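Local coordinates for agarase (Pseudoalteromonas fuliginea, PDB 6XJ9), which probably hydrolyses agarose, a red-algal galactan, as a glycoside hydrolase of family 50, at residues Ile526-Arg531 with Ala540-Leu545; Ser520-Val525 with Glu582-Phe587; Thr551-Leu556 with Leu562-Trp567. All blocks are in the same frame, centred on the assembly; numbering follows the deposited sequence.

Interaction 1 of 3, residues Ile526-Arg531 with Ala540-Leu545; sequences INTLGR and AEFSRL
Thr-528 and Leu-529 close on the ring of Phe-542 where helix 523-529 meets helix 537-550, a short helix-loop-helix unit within the strand-free, largely helical region between strand 501-506 and strand 614-615. The contact is small, 124 Å² over both sides, yet all three touching residues are buried, and the nearest backbones, Leu-529 CA and Phe-542 CA, stand 7.4 Å apart. Ile-526, a turn earlier, turns its side chain from helix 537-550 and packs on Ile-576 instead. Thr-528 makes the closest approach: its methyl CG2 comes to 3.9 Å from Phe-542 CE2, and the two side chains cross at about a right angle, the methyl reaching the ring obliquely. OG1 lies beside the backbone N and anti to the carbonyl carbon (chi1 -60°), which leaves the methyl CG2 anti to N, on the ring side; OG1 bonds to the carbonyl O of Ile-524, so the buried hydroxyl is satisfied inside its own helix. Leu-529 adds a looser apolar approach, CD2 lying 4.4 Å from Phe-542 CD2, also obliquely. Arg-531 N bonds to Thr-528 O at 3.0 Å. The carbonyls of Leu-529 and Arg-531 both bond to Lys-539 NZ, a polar tie between residues 529-531 and helix 537-550. On that helix, away from the first, Arg-544 grips Glu-541 side-on with two nitrogens; NE lies 3.0 Å from Glu-541 OE1, and NH1 reaches Glu-541 OE2 at 2.7 Å on its syn side, 30° out of the carboxylate plane.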
# COMPACT_ATOMS: atom_id res chain seq x y z
N ILE A 526 31.84 30.87 -23.56
CA ILE A 526 32.65 30.49 -24.70
C ILE A 526 32.01 31.03 -25.98
O ILE A 526 32.64 31.80 -26.70
CB ILE A 526 32.89 28.96 -24.74
CG1 ILE A 526 33.77 28.53 -23.57
CG2 ILE A 526 33.48 28.54 -26.08
CD1 ILE A 526 33.58 27.09 -23.14
N ASN A 527 30.76 30.66 -26.23
CA ASN A 527 30.08 31.03 -27.47
C ASN A 527 29.95 32.54 -27.61
O ASN A 527 30.06 33.08 -28.71
CB ASN A 527 28.68 30.39 -27.55
CG ASN A 527 28.00 30.68 -28.87
OD1 ASN A 527 27.27 31.66 -29.00
ND2 ASN A 527 28.27 29.84 -29.87
N THR A 528 29.66 33.24 -26.50
CA THR A 528 29.45 34.67 -26.58
C THR A 528 30.77 35.40 -26.85
O THR A 528 30.78 36.40 -27.57
CB THR A 528 28.71 35.18 -25.33
OG1 THR A 528 27.44 34.53 -25.25
CG2 THR A 528 28.49 36.68 -25.35
N LEU A 529 31.88 34.91 -26.28
CA LEU A 529 33.19 35.53 -26.46
C LEU A 529 33.54 35.59 -27.95
O LEU A 529 34.30 36.47 -28.37
CB LEU A 529 34.26 34.73 -25.70
CG LEU A 529 34.39 35.01 -24.21
CD1 LEU A 529 35.20 33.92 -23.51
CD2 LEU A 529 35.02 36.37 -23.96
N GLY A 530 32.98 34.65 -28.72
CA GLY A 530 33.30 34.48 -30.13
C GLY A 530 32.53 35.44 -31.03
O GLY A 530 32.70 35.43 -32.25
N ARG A 531 31.69 36.28 -30.40
CA ARG A 531 30.79 37.18 -31.11
C ARG A 531 31.24 38.64 -30.93
O ARG A 531 32.13 38.93 -30.13
CB ARG A 531 29.34 36.93 -30.69
CG ARG A 531 28.89 35.48 -30.86
CD ARG A 531 27.54 35.15 -30.25
NE ARG A 531 26.47 35.87 -30.93
CZ ARG A 531 25.23 36.03 -30.48
NH1 ARG A 531 24.85 35.52 -29.32
NH2 ARG A 531 24.36 36.71 -31.21
N ALA A 540 29.66 42.82 -25.17
CA ALA A 540 30.12 44.15 -24.81
C ALA A 540 30.41 44.22 -23.31
O ALA A 540 31.38 44.86 -22.90
CB ALA A 540 29.12 45.19 -25.25
N GLU A 541 29.60 43.53 -22.49
CA GLU A 541 29.84 43.51 -21.05
C GLU A 541 31.08 42.68 -20.72
O GLU A 541 31.86 43.08 -19.87
CB GLU A 541 28.63 43.04 -20.23
CG GLU A 541 28.87 43.03 -18.73
CD GLU A 541 28.99 44.40 -18.06
OE1 GLU A 541 28.92 45.43 -18.77
OE2 GLU A 541 29.16 44.43 -16.83
N PHE A 542 31.24 41.52 -21.38
CA PHE A 542 32.39 40.66 -21.17
C PHE A 542 33.68 41.41 -21.51
O PHE A 542 34.69 41.27 -20.82
CB PHE A 542 32.25 39.37 -21.98
CG PHE A 542 31.22 38.37 -21.51
CD1 PHE A 542 30.47 38.57 -20.37
CD2 PHE A 542 31.03 37.18 -22.21
CE1 PHE A 542 29.54 37.63 -19.94
CE2 PHE A 542 30.09 36.24 -21.79
CZ PHE A 542 29.35 36.47 -20.65
N SER A 543 33.65 42.19 -22.59
CA SER A 543 34.80 43.00 -22.99
C SER A 543 35.16 43.99 -21.89
O SER A 543 36.34 44.16 -21.58
CB SER A 543 34.53 43.69 -24.29
OG SER A 543 34.53 42.75 -25.37
N ARG A 544 34.14 44.63 -21.30
CA ARG A 544 34.30 45.63 -20.25
C ARG A 544 35.05 45.04 -19.07
O ARG A 544 36.02 45.63 -18.60
CB ARG A 544 32.93 46.21 -19.87
CG ARG A 544 32.98 47.50 -19.06
CD ARG A 544 31.64 47.97 -18.53
NE ARG A 544 31.02 47.12 -17.52
CZ ARG A 544 31.43 46.96 -16.26
NH1 ARG A 544 30.77 46.16 -15.45
NH2 ARG A 544 32.51 47.59 -15.82
N LEU A 545 34.65 43.83 -18.64
CA LEU A 545 35.13 43.19 -17.42
C LEU A 545 36.57 42.71 -17.58
O LEU A 545 37.34 42.75 -16.62
CB LEU A 545 34.22 42.01 -17.04
CG LEU A 545 32.84 42.40 -16.54
CD1 LEU A 545 31.91 41.20 -16.46
CD2 LEU A 545 32.94 43.09 -15.18

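Interaction 2 of 3, residues Ser520-Val525 with Glu582-Phe587; sequences SHYGIV and EQLVDF
Leu-584 and Phe-587 carry the second segment's side of this contact, meeting Tyr-522 and Val-525. Just before them, Gln-583 lays its CG 3.6 Å above one face of the Phe-587 ring. Leu-584 reaches over with a branch, CD2 lying 4.2 Å from Tyr-522 CD2, obliquely to the ring. Asp-586 points elsewhere, its carboxylate held by Lys-549, Tyr-550 and Trp-560. Phe-587 is the hub, with 90 Å² buried. Its CB sits over the face of Tyr-522, 3.9 Å from the ring centroid, a CH-pi contact, while its ring turns an edge toward that same face, the planes at 66°. Val-525 then covers the Phe-587 face opposite Gln-583: CG1, anti to the backbone N (chi1 165°), stands 4.2 Å from the ring centroid, and the aromatic ring is thereby clamped between two aliphatic groups. The Tyr-522 ring is also covered on both faces, the second by His-521 CD2 of the imidazole. Tyr-522 OH and His-521 NE2 each bond to a carboxylate oxygen of Glu-628, which anchors the polar ends of these two side chains. This is helix-helix packing through an offset edge-to-face aromatic pair and CH-pi contacts, joining the 518-521/523-529 junction, with Tyr-522 at the N-cap position, to the N-terminal part of helix 584-609.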
# COMPACT_ATOMS: atom_id res chain seq x y z
N SER A 520 30.31 22.43 -21.46
CA SER A 520 28.94 22.39 -20.98
C SER A 520 28.70 23.48 -19.93
O SER A 520 27.62 24.06 -19.86
CB SER A 520 28.64 21.04 -20.38
OG SER A 520 28.32 20.12 -21.40
N HIS A 521 29.71 23.71 -19.10
CA HIS A 521 29.60 24.60 -17.96
C HIS A 521 29.60 26.05 -18.45
O HIS A 521 28.74 26.84 -18.08
CB HIS A 521 30.75 24.31 -16.98
CG HIS A 521 30.64 25.02 -15.68
ND1 HIS A 521 31.25 24.54 -14.54
CD2 HIS A 521 30.02 26.17 -15.33
CE1 HIS A 521 31.00 25.35 -13.53
NE2 HIS A 521 30.25 26.36 -13.99
N TYR A 522 30.58 26.37 -19.30
CA TYR A 522 30.82 27.77 -19.65
C TYR A 522 30.42 28.02 -21.10
O TYR A 522 30.95 28.94 -21.72
CB TYR A 522 32.27 28.16 -19.36
CG TYR A 522 32.64 28.04 -17.90
CD1 TYR A 522 32.09 28.90 -16.96
CD2 TYR A 522 33.50 27.05 -17.46
CE1 TYR A 522 32.41 28.80 -15.61
CE2 TYR A 522 33.83 26.94 -16.12
CZ TYR A 522 33.28 27.81 -15.19
OH TYR A 522 33.59 27.68 -13.88
N GLY A 523 29.47 27.23 -21.61
CA GLY A 523 29.03 27.35 -23.00
C GLY A 523 28.60 28.77 -23.38
O GLY A 523 28.96 29.26 -24.45
N ILE A 524 27.82 29.42 -22.51
CA ILE A 524 27.30 30.76 -22.76
C ILE A 524 28.48 31.72 -22.92
O ILE A 524 28.44 32.62 -23.76
CB ILE A 524 26.37 31.21 -21.62
CG1 ILE A 524 25.10 30.36 -21.53
CG2 ILE A 524 26.06 32.70 -21.74
CD1 ILE A 524 24.13 30.59 -22.67
N VAL A 525 29.50 31.54 -22.08
CA VAL A 525 30.68 32.39 -22.06
C VAL A 525 31.47 32.14 -23.33
O VAL A 525 31.72 33.06 -24.10
CB VAL A 525 31.53 32.14 -20.80
CG1 VAL A 525 32.93 32.74 -20.92
CG2 VAL A 525 30.84 32.66 -19.54
N GLU A 582 43.87 28.37 -17.19
CA GLU A 582 44.10 29.61 -16.46
C GLU A 582 42.92 30.56 -16.63
O GLU A 582 42.58 31.29 -15.71
CB GLU A 582 45.42 30.28 -16.89
CG GLU A 582 46.67 29.58 -16.37
CD GLU A 582 46.92 28.21 -16.96
OE1 GLU A 582 46.70 28.04 -18.17
OE2 GLU A 582 47.31 27.30 -16.21
N GLN A 583 42.28 30.52 -17.81
CA GLN A 583 41.19 31.42 -18.15
C GLN A 583 39.92 31.10 -17.37
O GLN A 583 39.00 31.91 -17.37
CB GLN A 583 40.84 31.31 -19.64
CG GLN A 583 40.15 29.99 -19.99
CD GLN A 583 40.21 29.72 -21.47
OE1 GLN A 583 40.17 30.63 -22.29
NE2 GLN A 583 40.29 28.44 -21.81
N LEU A 584 39.85 29.92 -16.72
CA LEU A 584 38.59 29.46 -16.15
C LEU A 584 38.15 30.39 -15.01
O LEU A 584 36.96 30.46 -14.69
CB LEU A 584 38.71 27.99 -15.71
CG LEU A 584 38.79 26.95 -16.83
CD1 LEU A 584 38.73 25.54 -16.26
CD2 LEU A 584 37.69 27.13 -17.87
N VAL A 585 39.10 31.14 -14.45
CA VAL A 585 38.75 32.08 -13.39
C VAL A 585 37.95 33.23 -14.01
O VAL A 585 36.96 33.69 -13.43
CB VAL A 585 39.99 32.55 -12.58
CG1 VAL A 585 39.71 33.81 -11.77
CG2 VAL A 585 40.52 31.45 -11.67
N ASP A 586 38.35 33.63 -15.22
CA ASP A 586 37.65 34.64 -15.99
C ASP A 586 36.30 34.12 -16.50
O ASP A 586 35.33 34.88 -16.53
CB ASP A 586 38.55 35.17 -17.12
CG ASP A 586 39.87 35.72 -16.58
OD1 ASP A 586 39.83 36.36 -15.53
OD2 ASP A 586 40.92 35.45 -17.18
N PHE A 587 36.26 32.85 -16.91
CA PHE A 587 35.02 32.22 -17.38
C PHE A 587 33.98 32.28 -16.27
O PHE A 587 32.80 32.53 -16.52
CB PHE A 587 35.28 30.80 -17.88
CG PHE A 587 35.90 30.69 -19.25
CD1 PHE A 587 36.58 31.75 -19.83
CD2 PHE A 587 35.79 29.51 -19.99
CE1 PHE A 587 37.14 31.64 -21.10
CE2 PHE A 587 36.37 29.39 -21.24
CZ PHE A 587 37.03 30.47 -21.81

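Interaction 3 of 3, residues Thr551-Leu556 with Leu562-Trp567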
# COMPACT_ATOMS: atom_id res chain seq x y z
N THR A 551 43.66 45.49 -18.20
CA THR A 551 44.18 46.76 -18.70
C THR A 551 44.59 46.60 -20.16
O THR A 551 43.90 47.09 -21.05
CB THR A 551 45.30 47.30 -17.81
OG1 THR A 551 44.93 47.14 -16.43
CG2 THR A 551 45.64 48.75 -18.09
N ASP A 552 45.71 45.89 -20.38
CA ASP A 552 46.26 45.63 -21.71
C ASP A 552 45.91 44.21 -22.12
O ASP A 552 45.86 43.31 -21.28
CB ASP A 552 47.78 45.79 -21.72
CG ASP A 552 48.29 47.04 -21.02
OD1 ASP A 552 47.79 48.14 -21.35
OD2 ASP A 552 49.19 46.91 -20.16
N VAL A 553 45.70 44.01 -23.43
CA VAL A 553 45.31 42.72 -23.97
C VAL A 553 46.42 41.69 -23.70
O VAL A 553 46.13 40.53 -23.44
CB VAL A 553 44.91 42.81 -25.46
CG1 VAL A 553 46.09 42.97 -26.40
CG2 VAL A 553 44.01 41.65 -25.90
N ALA A 554 47.68 42.16 -23.70
CA ALA A 554 48.86 41.33 -23.55
C ALA A 554 48.77 40.42 -22.32
O ALA A 554 49.21 39.28 -22.39
CB ALA A 554 50.11 42.18 -23.51
N GLU A 555 48.23 40.95 -21.21
CA GLU A 555 48.12 40.18 -19.97
C GLU A 555 47.11 39.04 -20.13
O GLU A 555 47.31 37.96 -19.58
CB GLU A 555 47.73 41.09 -18.79
CG GLU A 555 48.76 42.15 -18.45
CD GLU A 555 50.05 41.66 -17.81
OE1 GLU A 555 51.06 42.38 -17.91
OE2 GLU A 555 50.05 40.57 -17.21
N LEU A 556 46.01 39.30 -20.86
CA LEU A 556 44.99 38.29 -21.08
C LEU A 556 45.52 37.21 -22.02
O LEU A 556 45.33 36.02 -21.76
CB LEU A 556 43.71 38.95 -21.62
CG LEU A 556 42.51 38.01 -21.82
CD1 LEU A 556 41.20 38.73 -21.54
CD2 LEU A 556 42.49 37.42 -23.21
N LEU A 562 46.57 33.07 -25.75
CA LEU A 562 46.16 33.54 -27.06
C LEU A 562 47.18 34.55 -27.57
O LEU A 562 48.13 34.89 -26.88
CB LEU A 562 44.76 34.15 -26.95
CG LEU A 562 43.65 33.16 -26.58
CD1 LEU A 562 42.33 33.87 -26.34
CD2 LEU A 562 43.51 32.09 -27.66
N ASN A 563 46.94 35.02 -28.80
CA ASN A 563 47.79 35.96 -29.50
C ASN A 563 46.89 36.98 -30.19
O ASN A 563 47.01 37.21 -31.39
CB ASN A 563 48.71 35.25 -30.50
CG ASN A 563 49.80 34.44 -29.84
OD1 ASN A 563 50.59 34.97 -29.05
ND2 ASN A 563 49.88 33.15 -30.15
N LEU A 564 45.97 37.57 -29.42
CA LEU A 564 45.11 38.62 -29.92
C LEU A 564 45.95 39.87 -30.16
O LEU A 564 46.76 40.25 -29.32
CB LEU A 564 44.00 38.90 -28.90
CG LEU A 564 43.11 37.71 -28.53
CD1 LEU A 564 42.22 38.07 -27.34
CD2 LEU A 564 42.26 37.27 -29.71
N ALA A 565 45.74 40.51 -31.32
CA ALA A 565 46.51 41.67 -31.74
C ALA A 565 46.10 42.91 -30.95
O ALA A 565 46.93 43.76 -30.64
CB ALA A 565 46.35 41.88 -33.22
N SER A 566 44.81 43.00 -30.62
CA SER A 566 44.26 44.21 -30.02
C SER A 566 42.97 43.90 -29.27
O SER A 566 42.34 42.86 -29.48
CB SER A 566 44.02 45.25 -31.08
OG SER A 566 42.86 44.94 -31.83
N TRP A 567 42.56 44.84 -28.41
CA TRP A 567 41.27 44.77 -27.75
C TRP A 567 40.16 44.76 -28.80
O TRP A 567 39.17 44.05 -28.63
CB TRP A 567 41.11 45.89 -26.72
CG TRP A 567 41.74 45.55 -25.40
CD1 TRP A 567 42.78 46.19 -24.79
CD2 TRP A 567 41.38 44.45 -24.54
NE1 TRP A 567 43.09 45.57 -23.61
CE2 TRP A 567 42.25 44.50 -23.43
CE3 TRP A 567 40.42 43.43 -24.60
CZ2 TRP A 567 42.18 43.57 -22.39
CZ3 TRP A 567 40.34 42.52 -23.57
CH2 TRP A 567 41.22 42.59 -22.48
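Val-553 lies over the indole of Trp-567 at the centre of a tight helix-loop-helix turn, in which the loop after helix 553-560 doubles back past the start of that helix. The evidence is a CH-pi contact: Val-553 CB stands 3.8 Å from the centroid of the five-membered ring, 12° off its normal, and the two side chains run past each other in opposite directions. Val-553 CG2, anti to the backbone N while CG1 fills the crowded position (chi1 75°), is also 4.1 Å from Leu-564 CB, with the two side chains at about a right angle. One turn on, Leu-556 bridges both partners, its CD1 4.0 Å from Trp-567 CH2 and its CD2 4.2 Å from Leu-564 CD1. With the indole gone, as with an alanine here, Val-553 and Leu-556 would probably lose the surface they pack on, and Thr-551 O its weak N-H partner. Beyond this apolar layer Phe-570 meets the indole edge-to-face. Toward the polar edge, Ser-566 is the N-cap of helix 567-572, its OG bonding to Glu-569 N, and the Glu-569 carboxylate returns to Ala-565 N. At the other end Trp-567 NE1 comes within 3.0 Å of Val-553 N, two donors that do not bond; the indole N-H instead makes a weak bond to Thr-551 O, 3.1 Å from NE1, bent to 135° at the hydrogen.

Interactions 1 and 2 touch each other and share helix 523-529, their centres about 11 Å apart. Phe-587 joins them: its CE2 lies 3.6 Å from Ile-526 CG1 and its CE1 3.8 Å from Leu-529 CD1, while Phe-542 CE2 sits 3.9 Å from Val-525 CA. Interaction 3 stands apart, its centre about 14 Å from that of interaction 1 and 18 Å from that of interaction 2, with nearest atoms about 5 Å away in both cases. Phe-570 mediates, packing on Leu-529 as well as on Leu-556 and Leu-564. Along the chain, interaction 2 spans the other two, which follow one another. All three lie on the same side of the chain's centre.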